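Local coordinates for protein glucosamine-6-phosphate deaminase (Bacillus subtilis, PDB 2BKX) that adopts a Rossmann-like alpha/beta fold as a single-chain enzyme and binds fructose-6-phosphate in a pocket, at residues 18-23 / 192-197; 204-209 / 231-236. One frame throughout, in Å; residues are numbered along the deposited sequence.

Contact 1: 18-23 / 192-197; sequences RITADT and RILLLI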
ATOM      1  N   ARG A  18       6.423  11.569  -8.213  1.00  5.40           N
ATOM      2  CA  ARG A  18       6.630  12.994  -7.934  1.00  5.41           C
ATOM      3  C   ARG A  18       6.001  13.413  -6.601  1.00  5.35           C
ATOM      4  O   ARG A  18       6.624  14.137  -5.788  1.00  6.48           O
ATOM      5  CB  ARG A  18       6.105  13.826  -9.106  1.00  5.74           C
ATOM      6  CG  ARG A  18       6.204  15.340  -8.914  1.00  7.25           C
ATOM      7  CD  ARG A  18       7.623  15.809  -8.715  1.00  8.60           C
ATOM      8  NE  ARG A  18       8.415  15.503  -9.895  1.00 10.55           N
ATOM      9  CZ  ARG A  18       9.731  15.503  -9.948  1.00 10.56           C
ATOM     10  NH1 ARG A  18      10.443  15.751  -8.865  1.00 10.51           N
ATOM     11  NH2 ARG A  18      10.330  15.212 -11.094  1.00 12.04           N
ATOM     12  N   ILE A  19       4.774  12.959  -6.342  1.00  5.84           N
ATOM     13  CA  ILE A  19       4.090  13.273  -5.084  1.00  6.69           C
ATOM     14  C   ILE A  19       4.858  12.697  -3.893  1.00  6.30           C
ATOM     15  O   ILE A  19       5.046  13.372  -2.855  1.00  6.66           O
ATOM     16  CB  ILE A  19       2.655  12.764  -5.070  1.00  7.49           C
ATOM     17  CG1 ILE A  19       1.788  13.552  -6.079  1.00  8.42           C
ATOM     18  CG2 ILE A  19       2.062  12.800  -3.669  1.00  8.07           C
ATOM     19  CD1 ILE A  19       0.452  12.923  -6.423  1.00  9.44           C
ATOM     20  N   THR A  20       5.364  11.471  -4.052  1.00  6.30           N
ATOM     21  CA  THR A  20       6.135  10.848  -2.986  1.00  5.86           C
ATOM     22  C   THR A  20       7.455  11.624  -2.775  1.00  6.31           C
ATOM     23  O   THR A  20       7.879  11.870  -1.659  1.00  6.52           O
ATOM     24  CB  THR A  20       6.393   9.364  -3.307  1.00  7.01           C
ATOM     25  OG1 THR A  20       5.140   8.731  -3.563  1.00  8.43           O
ATOM     26  CG2 THR A  20       7.051   8.647  -2.158  1.00  7.85           C
ATOM     27  N   ALA A  21       8.131  11.951  -3.880  1.00  5.33           N
ATOM     28  CA  ALA A  21       9.347  12.756  -3.802  1.00  6.50           C
ATOM     29  C   ALA A  21       9.108  14.093  -3.112  1.00  6.06           C
ATOM     30  O   ALA A  21       9.921  14.558  -2.319  1.00  6.94           O
ATOM     31  CB  ALA A  21       9.912  12.991  -5.160  1.00  6.13           C
ATOM     32  N   ASP A  22       7.988  14.718  -3.407  1.00  6.57           N
ATOM     33  CA  ASP A  22       7.611  15.979  -2.747  1.00  6.86           C
ATOM     34  C   ASP A  22       7.569  15.797  -1.233  1.00  6.57           C
ATOM     35  O   ASP A  22       8.031  16.643  -0.466  1.00  7.16           O
ATOM     36  CB  ASP A  22       6.230  16.468  -3.231  1.00  7.45           C
ATOM     37  CG  ASP A  22       6.245  17.087  -4.601  1.00 10.20           C
ATOM     38  OD1 ASP A  22       7.319  17.486  -5.114  1.00  9.90           O
ATOM     39  OD2 ASP A  22       5.146  17.240  -5.183  1.00 13.05           O
ATOM     40  N   THR A  23       7.014  14.666  -0.795  1.00  6.89           N
ATOM     41  CA  THR A  23       6.878  14.418   0.660  1.00  7.14           C
ATOM     42  C   THR A  23       8.265  14.270   1.292  1.00  7.55           C
ATOM     43  O   THR A  23       8.563  14.822   2.355  1.00  9.21           O
ATOM     44  CB  THR A  23       6.086  13.117   0.869  1.00  8.30           C
ATOM     45  OG1 THR A  23       4.800  13.238   0.208  1.00 12.47           O
ATOM     46  CG2 THR A  23       5.898  12.806   2.341  1.00  8.97           C
ATOM     47  N   ARG A 192      -1.698  12.173   4.654  1.00  7.36           N
ATOM     48  CA  ARG A 192      -1.990  12.286   3.232  1.00  6.74           C
ATOM     49  C   ARG A 192      -2.063  10.891   2.643  1.00  6.47           C
ATOM     50  O   ARG A 192      -1.180  10.079   2.927  1.00  7.86           O
ATOM     51  CB  ARG A 192      -0.885  13.063   2.507  1.00  8.52           C
ATOM     52  CG  ARG A 192      -1.174  13.354   1.092  1.00 10.22           C
ATOM     53  CD  ARG A 192      -0.107  14.172   0.423  1.00 13.50           C
ATOM     54  NE  ARG A 192      -0.531  14.449  -0.952  1.00 15.56           N
ATOM     55  CZ  ARG A 192       0.156  15.175  -1.813  1.00 16.41           C
ATOM     56  NH1 ARG A 192       1.324  15.677  -1.482  1.00 18.75           N
ATOM     57  NH2 ARG A 192      -0.339  15.378  -3.019  1.00 18.33           N
ATOM     58  N   ILE A 193      -3.093  10.636   1.833  1.00  5.25           N
ATOM     59  CA  ILE A 193      -3.252   9.335   1.205  1.00  6.14           C
ATOM     60  C   ILE A 193      -3.111   9.462  -0.303  1.00  4.92           C
ATOM     61  O   ILE A 193      -3.646  10.398  -0.888  1.00  5.58           O
ATOM     62  CB  ILE A 193      -4.589   8.679   1.617  1.00  7.55           C
ATOM     63  CG1 ILE A 193      -4.493   8.304   3.149  1.00 10.52           C
ATOM     64  CG2 ILE A 193      -4.887   7.410   0.803  1.00  7.37           C
ATOM     65  CD1 ILE A 193      -5.706   7.894   3.802  1.00 12.18           C
ATOM     66  N   LEU A 194      -2.381   8.528  -0.902  1.00  4.83           N
ATOM     67  CA  LEU A 194      -2.202   8.460  -2.351  1.00  4.72           C
ATOM     68  C   LEU A 194      -2.618   7.047  -2.785  1.00  4.62           C
ATOM     69  O   LEU A 194      -1.900   6.088  -2.509  1.00  5.40           O
ATOM     70  CB  LEU A 194      -0.740   8.759  -2.718  1.00  5.32           C
ATOM     71  CG  LEU A 194      -0.400   8.615  -4.196  1.00  6.65           C
ATOM     72  CD1 LEU A 194      -1.287   9.488  -5.048  1.00  8.76           C
ATOM     73  CD2 LEU A 194       1.107   8.888  -4.446  1.00  8.46           C
ATOM     74  N   LEU A 195      -3.798   6.956  -3.402  1.00  4.99           N
ATOM     75  CA  LEU A 195      -4.383   5.700  -3.857  1.00  4.62           C
ATOM     76  C   LEU A 195      -4.137   5.576  -5.356  1.00  4.17           C
ATOM     77  O   LEU A 195      -4.516   6.444  -6.137  1.00  5.25           O
ATOM     78  CB  LEU A 195      -5.876   5.635  -3.510  1.00  5.09           C
ATOM     79  CG  LEU A 195      -6.660   4.472  -4.094  1.00  5.52           C
ATOM     80  CD1 LEU A 195      -6.150   3.141  -3.613  1.00  6.66           C
ATOM     81  CD2 LEU A 195      -8.119   4.637  -3.750  1.00  6.32           C
ATOM     82  N   LEU A 196      -3.504   4.467  -5.746  1.00  4.33           N
ATOM     83  CA  LEU A 196      -3.139   4.197  -7.127  1.00  4.88           C
ATOM     84  C   LEU A 196      -4.018   3.057  -7.662  1.00  4.25           C
ATOM     85  O   LEU A 196      -4.137   2.023  -7.039  1.00  5.12           O
ATOM     86  CB  LEU A 196      -1.680   3.742  -7.203  1.00  5.83           C
ATOM     87  CG  LEU A 196      -0.666   4.659  -6.537  1.00  7.12           C
ATOM     88  CD1 LEU A 196       0.753   4.108  -6.644  1.00  7.78           C
ATOM     89  CD2 LEU A 196      -0.764   6.062  -7.102  1.00  6.65           C
ATOM     90  N   ILE A 197      -4.559   3.249  -8.858  1.00  3.83           N
ATOM     91  CA  ILE A 197      -5.473   2.281  -9.451  1.00  5.18           C
ATOM     92  C   ILE A 197      -5.201   2.169 -10.936  1.00  5.21           C
ATOM     93  O   ILE A 197      -5.345   3.157 -11.680  1.00  5.93           O
ATOM     94  CB  ILE A 197      -6.948   2.619  -9.221  1.00  5.42           C
ATOM     95  CG1 ILE A 197      -7.227   3.009  -7.772  1.00  5.79           C
ATOM     96  CG2 ILE A 197      -7.782   1.366  -9.575  1.00  5.20           C
ATOM     97  CD1 ILE A 197      -8.663   3.411  -7.472  1.00  6.03           C
TER
HETATM   98  O   HOH W   1       2.871  16.946  -3.582  1.00 22.25           O
HETATM   99  O   HOH W   2       3.060  15.100   0.954  1.00 16.81           O
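Arg-192 meets Ile-19 just ahead of strand 193-197, its flat guanidinium laid against a methyl of helix 9-26. Its side chain leaves with CG anti to the backbone N (chi1 -174°) and stays fully extended to NE, which carries the charged head across to the helix. There Ile-19 CG2 sits 3.4 Å above the guanidinium plane, displaced toward the rim, and comes within 3.6 Å of Arg-192 CZ; the two side chains cross at about a right angle. The apolar touch thus uses one face of the group, while NH1 bonds in the plane. Two waters lie at that edge and both accept from NH1: water 1 is 2.9 Å from Arg-192 NH1 and donates a hydrogen bond to Asp-22 OD2 at 2.8 Å, while water 2 lies 2.7 Å from Thr-23 OG1. Asp-22 and Arg-192 are therefore linked through solvent, not by a direct ion pair, with OD2 and NH1 5.5 Å apart; the opposite charges probably still attract.

Past Arg-192 the chain enters the parallel part of the sheet of this Rossmann-like fold, where helix 9-26, on its way from strand 2-6 to strand 31-34, passes over the strands between them. Leu-194 points at the helix, and its two methyls divide the work: CD1 packs against Ile-19 CD1 at 4.1 Å, whereas CD2 touches both Ile-19 CG2 and Thr-20 OG1, each at 4.1 Å. That hydroxyl is bonded to the carbonyl of Ala-16 one turn back, so a methyl can lie against it without costing it a polar partner. Leu-130 and Leu-232, from the strands flanking 193-197, also touch Leu-194. Further along, Leu-196 emerges on the same face but meets Thr-43 of helix 41-53 and Thr-39 of the fructose-6-phosphate pocket.

Contact 2: 204-209 / 231-236; sequences EAVRKL and VLIDRE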
ATOM      1  N   GLU A 204     -14.477  -2.075 -11.823  1.00  8.67           N
ATOM      2  CA  GLU A 204     -15.665  -2.165 -10.960  1.00  9.90           C
ATOM      3  C   GLU A 204     -15.432  -1.517  -9.595  1.00  9.76           C
ATOM      4  O   GLU A 204     -16.318  -0.827  -9.071  1.00  9.56           O
ATOM      5  CB  GLU A 204     -16.135  -3.628 -10.815  1.00 10.94           C
ATOM      6  CG  GLU A 204     -16.684  -4.185 -12.123  1.00 15.24           C
ATOM      7  CD  GLU A 204     -16.904  -5.678 -12.141  0.50 15.03           C
ATOM      8  OE1 GLU A 204     -17.204  -6.278 -11.082  0.50 20.06           O
ATOM      9  OE2 GLU A 204     -16.765  -6.245 -13.240  0.50 19.00           O
ATOM     10  N   ALA A 205     -14.233  -1.707  -9.030  1.00  8.50           N
ATOM     11  CA  ALA A 205     -13.900  -1.059  -7.760  1.00  8.56           C
ATOM     12  C   ALA A 205     -13.874   0.465  -7.905  1.00  7.66           C
ATOM     13  O   ALA A 205     -14.334   1.191  -7.035  1.00  8.20           O
ATOM     14  CB  ALA A 205     -12.627  -1.590  -7.197  1.00  8.75           C
ATOM     15  N   VAL A 206     -13.334   0.950  -9.013  1.00  7.56           N
ATOM     16  CA  VAL A 206     -13.325   2.397  -9.251  1.00  7.10           C
ATOM     17  C   VAL A 206     -14.756   2.934  -9.274  1.00  7.07           C
ATOM     18  O   VAL A 206     -15.054   3.970  -8.682  1.00  7.08           O
ATOM     19  CB  VAL A 206     -12.571   2.750 -10.555  1.00  7.28           C
ATOM     20  CG1 VAL A 206     -12.841   4.177 -10.988  1.00  8.28           C
ATOM     21  CG2 VAL A 206     -11.078   2.522 -10.368  1.00  7.00           C
ATOM     22  N   ARG A 207     -15.633   2.238  -9.989  1.00  7.46           N
ATOM     23  CA  ARG A 207     -17.035   2.659 -10.040  1.00  7.52           C
ATOM     24  C   ARG A 207     -17.651   2.767  -8.652  1.00  8.40           C
ATOM     25  O   ARG A 207     -18.295   3.758  -8.319  1.00  8.18           O
ATOM     26  CB  ARG A 207     -17.851   1.704 -10.919  1.00  8.25           C
ATOM     27  CG  ARG A 207     -19.282   2.151 -11.125  1.00  8.44           C
ATOM     28  CD  ARG A 207     -20.067   1.108 -11.913  1.00 10.22           C
ATOM     29  NE  ARG A 207     -21.472   1.456 -12.079  1.00 12.89           N
ATOM     30  CZ  ARG A 207     -21.924   2.230 -13.052  1.00 11.01           C
ATOM     31  NH1 ARG A 207     -23.229   2.522 -13.121  1.00 13.51           N
ATOM     32  NH2 ARG A 207     -21.084   2.729 -13.956  1.00 13.30           N
ATOM     33  N   LYS A 208     -17.451   1.737  -7.838  1.00  7.89           N
ATOM     34  CA  LYS A 208     -18.003   1.757  -6.482  1.00  8.77           C
ATOM     35  C   LYS A 208     -17.386   2.882  -5.643  1.00  8.23           C
ATOM     36  O   LYS A 208     -18.068   3.551  -4.873  1.00  9.78           O
ATOM     37  CB  LYS A 208     -17.834   0.402  -5.770  1.00 10.10           C
ATOM     38  CG  LYS A 208     -18.716  -0.706  -6.318  1.00 14.54           C
ATOM     39  CD  LYS A 208     -18.671  -1.969  -5.438  1.00 16.04           C
ATOM     40  CE  LYS A 208     -19.513  -3.097  -5.998  1.00 20.63           C
ATOM     41  NZ  LYS A 208     -19.565  -4.278  -5.091  1.00 23.04           N
ATOM     42  N   LEU A 209     -16.086   3.104  -5.764  1.00  7.56           N
ATOM     43  CA  LEU A 209     -15.426   4.159  -5.008  1.00  8.32           C
ATOM     44  C   LEU A 209     -16.026   5.519  -5.360  1.00  8.82           C
ATOM     45  O   LEU A 209     -16.414   6.331  -4.484  1.00  8.94           O
ATOM     46  CB  LEU A 209     -13.908   4.144  -5.270  1.00  8.51           C
ATOM     47  CG  LEU A 209     -13.135   5.200  -4.513  1.00  8.55           C
ATOM     48  CD1 LEU A 209     -13.217   4.910  -2.995  1.00 10.55           C
ATOM     49  CD2 LEU A 209     -11.720   5.222  -5.018  1.00  9.40           C
ATOM     50  N   VAL A 231      -6.392  10.227  -5.679  1.00  5.29           N
ATOM     51  CA  VAL A 231      -6.620   8.939  -6.335  1.00  5.41           C
ATOM     52  C   VAL A 231      -6.193   9.074  -7.785  1.00  5.90           C
ATOM     53  O   VAL A 231      -6.767   9.889  -8.530  1.00  7.10           O
ATOM     54  CB  VAL A 231      -8.106   8.486  -6.273  1.00  5.53           C
ATOM     55  CG1 VAL A 231      -8.231   7.106  -6.848  1.00  7.15           C
ATOM     56  CG2 VAL A 231      -8.683   8.585  -4.876  1.00  7.31           C
ATOM     57  N   LEU A 232      -5.203   8.273  -8.184  1.00  5.78           N
ATOM     58  CA  LEU A 232      -4.714   8.272  -9.552  1.00  5.56           C
ATOM     59  C   LEU A 232      -5.284   7.053 -10.237  1.00  6.01           C
ATOM     60  O   LEU A 232      -5.118   5.937  -9.734  1.00  6.99           O
ATOM     61  CB  LEU A 232      -3.193   8.272  -9.606  1.00  6.30           C
ATOM     62  CG  LEU A 232      -2.482   9.391  -8.869  1.00  8.20           C
ATOM     63  CD1 LEU A 232      -0.971   9.201  -9.062  1.00  9.58           C
ATOM     64  CD2 LEU A 232      -2.924  10.760  -9.271  1.00  9.30           C
ATOM     65  N   ILE A 233      -5.963   7.258 -11.380  1.00  6.33           N
ATOM     66  CA  ILE A 233      -6.664   6.157 -12.053  1.00  7.24           C
ATOM     67  C   ILE A 233      -6.289   6.195 -13.517  1.00  7.56           C
ATOM     68  O   ILE A 233      -6.495   7.219 -14.158  1.00  8.59           O
ATOM     69  CB  ILE A 233      -8.176   6.327 -11.922  1.00  7.58           C
ATOM     70  CG1 ILE A 233      -8.585   6.523 -10.436  1.00  7.49           C
ATOM     71  CG2 ILE A 233      -8.909   5.131 -12.486  1.00  9.90           C
ATOM     72  CD1 ILE A 233     -10.062   6.865 -10.178  1.00 10.88           C
ATOM     73  N   ASP A 234      -5.753   5.103 -14.043  1.00  7.51           N
ATOM     74  CA  ASP A 234      -5.471   5.071 -15.478  1.00  7.52           C
ATOM     75  C   ASP A 234      -6.726   4.800 -16.305  1.00  8.77           C
ATOM     76  O   ASP A 234      -7.797   4.549 -15.769  1.00  9.14           O
ATOM     77  CB  ASP A 234      -4.280   4.208 -15.829  1.00  8.64           C
ATOM     78  CG  ASP A 234      -4.521   2.736 -15.725  1.00  9.04           C
ATOM     79  OD1 ASP A 234      -5.678   2.265 -15.581  1.00  9.08           O
ATOM     80  OD2 ASP A 234      -3.503   2.014 -15.843  1.00 11.90           O
ATOM     81  N   ARG A 235      -6.615   4.919 -17.630  1.00  9.63           N
ATOM     82  CA  ARG A 235      -7.789   4.880 -18.529  1.00 11.19           C
ATOM     83  C   ARG A 235      -8.538   3.567 -18.398  1.00 10.98           C
ATOM     84  O   ARG A 235      -9.751   3.522 -18.337  1.00 12.22           O
ATOM     85  CB  ARG A 235      -7.367   5.138 -19.984  1.00 13.55           C
ATOM     86  CG  ARG A 235      -6.749   6.476 -20.161  1.00 19.18           C
ATOM     87  CD  ARG A 235      -7.715   7.624 -20.035  1.00 29.08           C
ATOM     88  NE  ARG A 235      -7.020   8.869 -19.703  1.00 31.89           N
ATOM     89  CZ  ARG A 235      -7.572  10.079 -19.704  1.00 34.82           C
ATOM     90  NH1 ARG A 235      -6.826  11.136 -19.379  1.00 35.29           N
ATOM     91  NH2 ARG A 235      -8.860  10.241 -20.005  1.00 36.67           N
ATOM     92  N   GLU A 236      -7.819   2.477 -18.312  1.00 10.71           N
ATOM     93  CA  GLU A 236      -8.434   1.176 -18.218  1.00 11.36           C
ATOM     94  C   GLU A 236      -9.209   1.019 -16.910  1.00 10.74           C
ATOM     95  O   GLU A 236     -10.291   0.436 -16.863  1.00 12.67           O
ATOM     96  CB  GLU A 236      -7.364   0.102 -18.369  1.00 11.98           C
ATOM     97  CG  GLU A 236      -6.830  -0.041 -19.811  1.00 13.92           C
ATOM     98  CD  GLU A 236      -6.028   1.155 -20.294  1.00 19.64           C
ATOM     99  OE1 GLU A 236      -5.284   1.756 -19.479  1.00 22.41           O
ATOM    100  OE2 GLU A 236      -6.126   1.510 -21.510  1.00 26.26           O
TER
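Val-206 overlaps Ile-233 with both of its methyls. The two side chains reach toward each other tip to tip: Val-206 CG1 is 4.0 Å from Ile-233 CD1, and Val-206 CG2 is also 4.0 Å from Ile-233 CG2. Placing CG1 of Ile-233 anti to its carbonyl carbon (chi1 -53°), with the chain then extended, sends CD1 out to one valine branch while CG2 faces the other, so branch is matched to branch. The CA atoms of Val-206 and Ile-233, 8.1 Å apart, are the nearest pair. One turn further along the helix, Leu-209 reaches over Val-231, though more loosely, with Leu-209 CD2 4.4 Å from Val-231 CG1.

The helix advances while the strand partner steps back from 233 to 231, as expected where a helix runs antiparallel to the strands it packs on. These are the helix and second strand of the beta-alpha-beta unit formed by strand 193-197, helix 203-211 and strand 229-234. Ile-197 of the first strand touches both Val-206 and Val-231, and Leu-195 lies against Leu-209, so the helix packs over both strands.

All four side chains in the contact are buried and wholly aliphatic; it is shape and exclusion of water, with no directional bond, that hold helix to sheet here.

From the N terminus, helix 9-26 comes first, and contact 1 closes a long loop of 168 residues when strand 193-197 returns to pack against it. Contact 2 opens only afterwards, closing a short loop of 21 residues from helix 203-211 back to strand 229-234; the two are in series, neither nesting nor crossing. They meet at neighbouring parallel strands, where Leu-195 O and Leu-232 N, 2.8 Å apart, probably form a hydrogen bond. Contact 1 uses the face bearing Leu-194, contact 2 the opposite one, so helices 9-26 and 203-211 sandwich this part of the sheet. Leu-196 and Leu-232 pack on the first face.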